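Local coordinates for protein Atg5 (Kluyveromyces marxianus, PDB 3VQI) that takes part in autophagic vesicle formation and cytoplasm-to-vacuole transport, and is required for selective degradation of the nucleus, at residues R44-Y47 with L48-L52; W85-C89 with G90-D94. All blocks are in the same frame, centred on the assembly; numbering follows the deposited sequence.

Interaction 1 (R44-Y47 with L48-L52); sequences RDAY and LGFYL
Tyr47 and Phe50 meet where the loop 44-47 turns into the helix that follows. Tyr47 CB sits over the centre of one face of the Phe50 ring, 4.2 Å from the ring centroid, in a CH-pi contact. The Tyr47 ring then turns its edge to that face. The two planes stand at 86°, a T-shaped pair, and Tyr47 CD2 lies 4.0 Å from Phe50 CZ. Phe50 CG lies anti to its own carbonyl carbon (chi1 -69°), which sets the ring back against the Tyr47 backbone. In the backbone, Phe50 N donates to Tyr47 O at 2.7 Å, an i to i+3 bond. The N-H comes from above the carbonyl plane, off the lone pairs. This is the close-packed part. Packing is looser round Ala46 CB, which comes obliquely to the Phe50 and Tyr51 rings, 3.9 Å from Phe50 CD2 and 4.2 Å from Tyr51 CE2. Tyr51 is partly exposed. Tyr51 OH is hydrogen-bonded to Leu43 N, so its ring reaches back to the end of strand 37-43. Around the contact, helix 135-155 packs on Tyr47 and Phe50 through Ile139, and His136 lies nearly parallel to the Phe50 ring. Leu48 touches Cys89 and Leu92 of helix 89-96 and Met42 of strand 37-43.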
loop_
_atom_site.group_PDB
_atom_site.type_symbol
_atom_site.label_atom_id
_atom_site.label_comp_id
_atom_site.label_asym_id
_atom_site.label_seq_id
_atom_site.Cartn_x
_atom_site.Cartn_y
_atom_site.Cartn_z
ATOM N N ARG A 44 2.786 -4.790 -5.953
ATOM C CA ARG A 44 3.250 -4.087 -4.771
ATOM C C ARG A 44 2.502 -2.783 -4.594
ATOM O O ARG A 44 2.119 -2.422 -3.488
ATOM C CB ARG A 44 4.753 -3.820 -4.864
ATOM C CG ARG A 44 5.597 -4.981 -4.358
ATOM C CD ARG A 44 7.094 -4.784 -4.561
ATOM N NE ARG A 44 7.812 -5.505 -3.519
ATOM C CZ ARG A 44 7.995 -5.031 -2.288
ATOM N NH1 ARG A 44 7.528 -3.827 -1.963
ATOM N NH2 ARG A 44 8.589 -5.782 -1.372
ATOM N N ASP A 45 2.288 -2.077 -5.691
ATOM C CA ASP A 45 1.585 -0.818 -5.627
ATOM C C ASP A 45 0.148 -0.981 -6.065
ATOM O O ASP A 45 -0.263 -0.507 -7.125
ATOM C CB ASP A 45 2.295 0.227 -6.479
ATOM C CG ASP A 45 2.983 1.275 -5.638
ATOM O OD1 ASP A 45 2.295 1.897 -4.804
ATOM O OD2 ASP A 45 4.203 1.476 -5.802
ATOM N N ALA A 46 -0.604 -1.669 -5.220
ATOM C CA ALA A 46 -2.016 -1.941 -5.422
ATOM C C ALA A 46 -2.534 -2.060 -4.002
ATOM O O ALA A 46 -1.769 -1.909 -3.052
ATOM C CB ALA A 46 -2.196 -3.253 -6.153
ATOM N N TYR A 47 -3.821 -2.335 -3.847
ATOM C CA TYR A 47 -4.388 -2.475 -2.517
ATOM C C TYR A 47 -4.887 -3.896 -2.278
ATOM O O TYR A 47 -5.465 -4.508 -3.185
ATOM C CB TYR A 47 -5.530 -1.480 -2.340
ATOM C CG TYR A 47 -5.057 -0.065 -2.146
ATOM C CD1 TYR A 47 -4.479 0.329 -0.944
ATOM C CD2 TYR A 47 -5.204 0.889 -3.154
ATOM C CE1 TYR A 47 -4.060 1.638 -0.738
ATOM C CE2 TYR A 47 -4.788 2.210 -2.959
ATOM C CZ TYR A 47 -4.218 2.576 -1.745
ATOM O OH TYR A 47 -3.822 3.866 -1.527
ATOM N N LEU A 48 -4.651 -4.417 -1.070
ATOM C CA LEU A 48 -5.092 -5.768 -0.719
ATOM C C LEU A 48 -6.544 -5.934 -1.064
ATOM O O LEU A 48 -6.977 -6.992 -1.534
ATOM C CB LEU A 48 -4.908 -6.036 0.776
ATOM C CG LEU A 48 -3.548 -6.614 1.156
ATOM C CD1 LEU A 48 -3.436 -6.771 2.667
ATOM C CD2 LEU A 48 -3.398 -7.952 0.458
ATOM N N GLY A 49 -7.301 -4.868 -0.837
ATOM C CA GLY A 49 -8.720 -4.899 -1.127
ATOM C C GLY A 49 -9.044 -5.227 -2.568
ATOM O O GLY A 49 -10.139 -5.723 -2.840
ATOM N N PHE A 50 -8.133 -4.951 -3.503
ATOM C CA PHE A 50 -8.420 -5.257 -4.903
ATOM C C PHE A 50 -8.496 -6.765 -5.069
ATOM O O PHE A 50 -9.166 -7.268 -5.973
ATOM C CB PHE A 50 -7.326 -4.751 -5.862
ATOM C CG PHE A 50 -7.231 -3.252 -5.997
ATOM C CD1 PHE A 50 -8.308 -2.429 -5.719
ATOM C CD2 PHE A 50 -6.055 -2.675 -6.467
ATOM C CE1 PHE A 50 -8.221 -1.037 -5.918
ATOM C CE2 PHE A 50 -5.948 -1.287 -6.677
ATOM C CZ PHE A 50 -7.031 -0.467 -6.399
ATOM N N TYR A 51 -7.801 -7.492 -4.197
ATOM C CA TYR A 51 -7.760 -8.950 -4.303
ATOM C C TYR A 51 -8.800 -9.704 -3.476
ATOM O O TYR A 51 -9.009 -10.900 -3.693
ATOM C CB TYR A 51 -6.359 -9.447 -3.942
ATOM C CG TYR A 51 -5.281 -8.872 -4.819
ATOM C CD1 TYR A 51 -5.003 -9.421 -6.067
ATOM C CD2 TYR A 51 -4.574 -7.735 -4.430
ATOM C CE1 TYR A 51 -4.048 -8.850 -6.916
ATOM C CE2 TYR A 51 -3.613 -7.151 -5.268
ATOM C CZ TYR A 51 -3.356 -7.716 -6.513
ATOM O OH TYR A 51 -2.404 -7.153 -7.342
ATOM N N LEU A 52 -9.452 -9.005 -2.551
ATOM C CA LEU A 52 -10.455 -9.603 -1.673
ATOM C C LEU A 52 -11.489 -10.520 -2.332
ATOM O O LEU A 52 -11.537 -11.704 -2.021
ATOM C CB LEU A 52 -11.180 -8.515 -0.875
ATOM C CG LEU A 52 -11.294 -8.739 0.635
ATOM C CD1 LEU A 52 -12.443 -7.909 1.185
ATOM C CD2 LEU A 52 -11.525 -10.202 0.923
#

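Interaction 2 (W85-C89 with G90-D94); sequences WEYPC and GVLFD
Leu92 CD2 comes obliquely to the Tyr87 ring, which carries Glu86 CG over one face, offset toward the rim. Nearer the backbone, Tyr87 CB lies 3.9 Å from Leu92 CD2. The Phe93 ring has Asp94 OD1 at its edge, in plane, and forms an edge-to-face pair with Trp115. The Tyr87 ring makes a similar pair with Trp205. Leu92 is the side chain that reaches back over the turn. Its CG lies anti to the carbonyl carbon (chi1 -63°), and its two methyls divide the work. CD2 takes Tyr87 CB, and CD1 rests 3.3 Å from Tyr87 O. On another side of the turn, Pro88 CG lies against Val91 CG2, with the two side chains at a slant; their 3.3 Å separation is short and should not be read closely. Two backbone bonds fasten the turn. Leu92 N donates to Pro88 O at 3.1 Å, in the carbonyl plane. Phe93 N donates to Cys89 O at 2.8 Å and is straighter, with an N-H...O angle of 168°. Trp85 turns away, and its NE1 bonds to Leu130 O. Cys89 touches Leu48 and Ile16. Pro88 holds the N-cap position, and its carbonyl accepts the first i to i+4 bond. This is the start of an alpha helix, here helix 89-96 of the ubiquitin-like UblA domain.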
loop_
_atom_site.group_PDB
_atom_site.type_symbol
_atom_site.label_atom_id
_atom_site.label_comp_id
_atom_site.label_asym_id
_atom_site.label_seq_id
_atom_site.Cartn_x
_atom_site.Cartn_y
_atom_site.Cartn_z
ATOM N N TRP A 85 -5.006 -2.848 5.674
ATOM C CA TRP A 85 -5.054 -2.777 4.226
ATOM C C TRP A 85 -5.207 -1.441 3.477
ATOM O O TRP A 85 -5.222 -1.435 2.246
ATOM C CB TRP A 85 -6.077 -3.774 3.697
ATOM C CG TRP A 85 -7.410 -3.728 4.318
ATOM C CD1 TRP A 85 -7.872 -2.840 5.241
ATOM C CD2 TRP A 85 -8.471 -4.645 4.068
ATOM N NE1 TRP A 85 -9.168 -3.151 5.589
ATOM C CE2 TRP A 85 -9.559 -4.257 4.882
ATOM C CE3 TRP A 85 -8.610 -5.763 3.231
ATOM C CZ2 TRP A 85 -10.767 -4.947 4.885
ATOM C CZ3 TRP A 85 -9.812 -6.450 3.233
ATOM C CH2 TRP A 85 -10.876 -6.039 4.056
ATOM N N GLU A 86 -5.303 -0.327 4.194
ATOM C CA GLU A 86 -5.394 0.970 3.538
ATOM C C GLU A 86 -4.006 1.433 3.068
ATOM O O GLU A 86 -3.837 2.565 2.616
ATOM C CB GLU A 86 -6.010 2.042 4.464
ATOM C CG GLU A 86 -5.185 2.432 5.672
ATOM C CD GLU A 86 -5.388 1.506 6.863
ATOM O OE1 GLU A 86 -4.969 1.891 7.979
ATOM O OE2 GLU A 86 -5.960 0.404 6.690
ATOM N N TYR A 87 -3.011 0.560 3.195
ATOM C CA TYR A 87 -1.672 0.874 2.733
ATOM C C TYR A 87 -1.376 -0.066 1.580
ATOM O O TYR A 87 -1.880 -1.185 1.540
ATOM C CB TYR A 87 -0.641 0.674 3.845
ATOM C CG TYR A 87 -0.790 1.662 4.969
ATOM C CD1 TYR A 87 -1.402 1.299 6.172
ATOM C CD2 TYR A 87 -0.368 2.983 4.812
ATOM C CE1 TYR A 87 -1.596 2.231 7.196
ATOM C CE2 TYR A 87 -0.559 3.926 5.825
ATOM C CZ TYR A 87 -1.174 3.539 7.010
ATOM O OH TYR A 87 -1.371 4.470 7.994
ATOM N N PRO A 88 -0.572 0.380 0.607
ATOM C CA PRO A 88 -0.302 -0.550 -0.494
ATOM C C PRO A 88 0.300 -1.873 -0.033
ATOM O O PRO A 88 1.000 -1.927 0.982
ATOM C CB PRO A 88 0.631 0.246 -1.414
ATOM C CG PRO A 88 1.092 1.436 -0.560
ATOM C CD PRO A 88 -0.084 1.736 0.298
ATOM N N CYS A 89 0.006 -2.933 -0.786
ATOM C CA CYS A 89 0.500 -4.278 -0.506
ATOM C C CYS A 89 2.003 -4.313 -0.255
ATOM O O CYS A 89 2.466 -4.811 0.762
ATOM C CB CYS A 89 0.185 -5.210 -1.680
ATOM S SG CYS A 89 -1.571 -5.342 -2.074
ATOM N N GLY A 90 2.762 -3.792 -1.204
ATOM C CA GLY A 90 4.204 -3.796 -1.064
ATOM C C GLY A 90 4.683 -3.208 0.245
ATOM O O GLY A 90 5.622 -3.719 0.868
ATOM N N VAL A 91 4.037 -2.127 0.661
ATOM C CA VAL A 91 4.387 -1.459 1.898
ATOM C C VAL A 91 4.138 -2.385 3.089
ATOM O O VAL A 91 4.962 -2.476 3.995
ATOM C CB VAL A 91 3.563 -0.171 2.051
ATOM C CG1 VAL A 91 3.829 0.479 3.409
ATOM C CG2 VAL A 91 3.915 0.779 0.939
ATOM N N LEU A 92 3.009 -3.085 3.072
ATOM C CA LEU A 92 2.655 -3.986 4.155
ATOM C C LEU A 92 3.592 -5.175 4.152
ATOM O O LEU A 92 4.051 -5.624 5.201
ATOM C CB LEU A 92 1.200 -4.433 3.996
ATOM C CG LEU A 92 0.238 -3.244 4.090
ATOM C CD1 LEU A 92 -1.160 -3.620 3.592
ATOM C CD2 LEU A 92 0.209 -2.754 5.539
ATOM N N PHE A 93 3.878 -5.680 2.957
ATOM C CA PHE A 93 4.790 -6.807 2.803
ATOM C C PHE A 93 6.149 -6.438 3.415
ATOM O O PHE A 93 6.728 -7.204 4.189
ATOM C CB PHE A 93 4.977 -7.131 1.323
ATOM C CG PHE A 93 5.932 -8.252 1.066
ATOM C CD1 PHE A 93 5.520 -9.575 1.184
ATOM C CD2 PHE A 93 7.255 -7.988 0.729
ATOM C CE1 PHE A 93 6.410 -10.626 0.970
ATOM C CE2 PHE A 93 8.157 -9.030 0.510
ATOM C CZ PHE A 93 7.734 -10.353 0.632
ATOM N N ASP A 94 6.654 -5.262 3.057
ATOM C CA ASP A 94 7.935 -4.802 3.569
ATOM C C ASP A 94 7.912 -4.675 5.084
ATOM O O ASP A 94 8.895 -4.949 5.748
ATOM C CB ASP A 94 8.297 -3.434 2.972
ATOM C CG ASP A 94 8.677 -3.512 1.504
ATOM O OD1 ASP A 94 8.850 -4.635 0.987
ATOM O OD2 ASP A 94 8.814 -2.443 0.871
#

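In the fold
Along the chain, interaction 1 comes first. It closes the turn from strand 37-43 into helix 48-59. Interaction 2 follows and closes the turn from the loop after strand 81-82 into helix 89-96. The two are in series and neither nest nor cross. Their centres lie about 8 Å apart, and they touch. Arg44 NH2 forms a salt bridge with Asp94 OD1 at 2.6 Å, and Arg44 O probably accepts a bond from Gly90 N. Leu48 packs on Cys89 and Leu92. The two helix starts are thus joined within the UblA domain. Asp45 OD2 also bonds to Gln245 NE2, and Asp94 OD2 more weakly to Gly246 N, both in the range of the UblB domain.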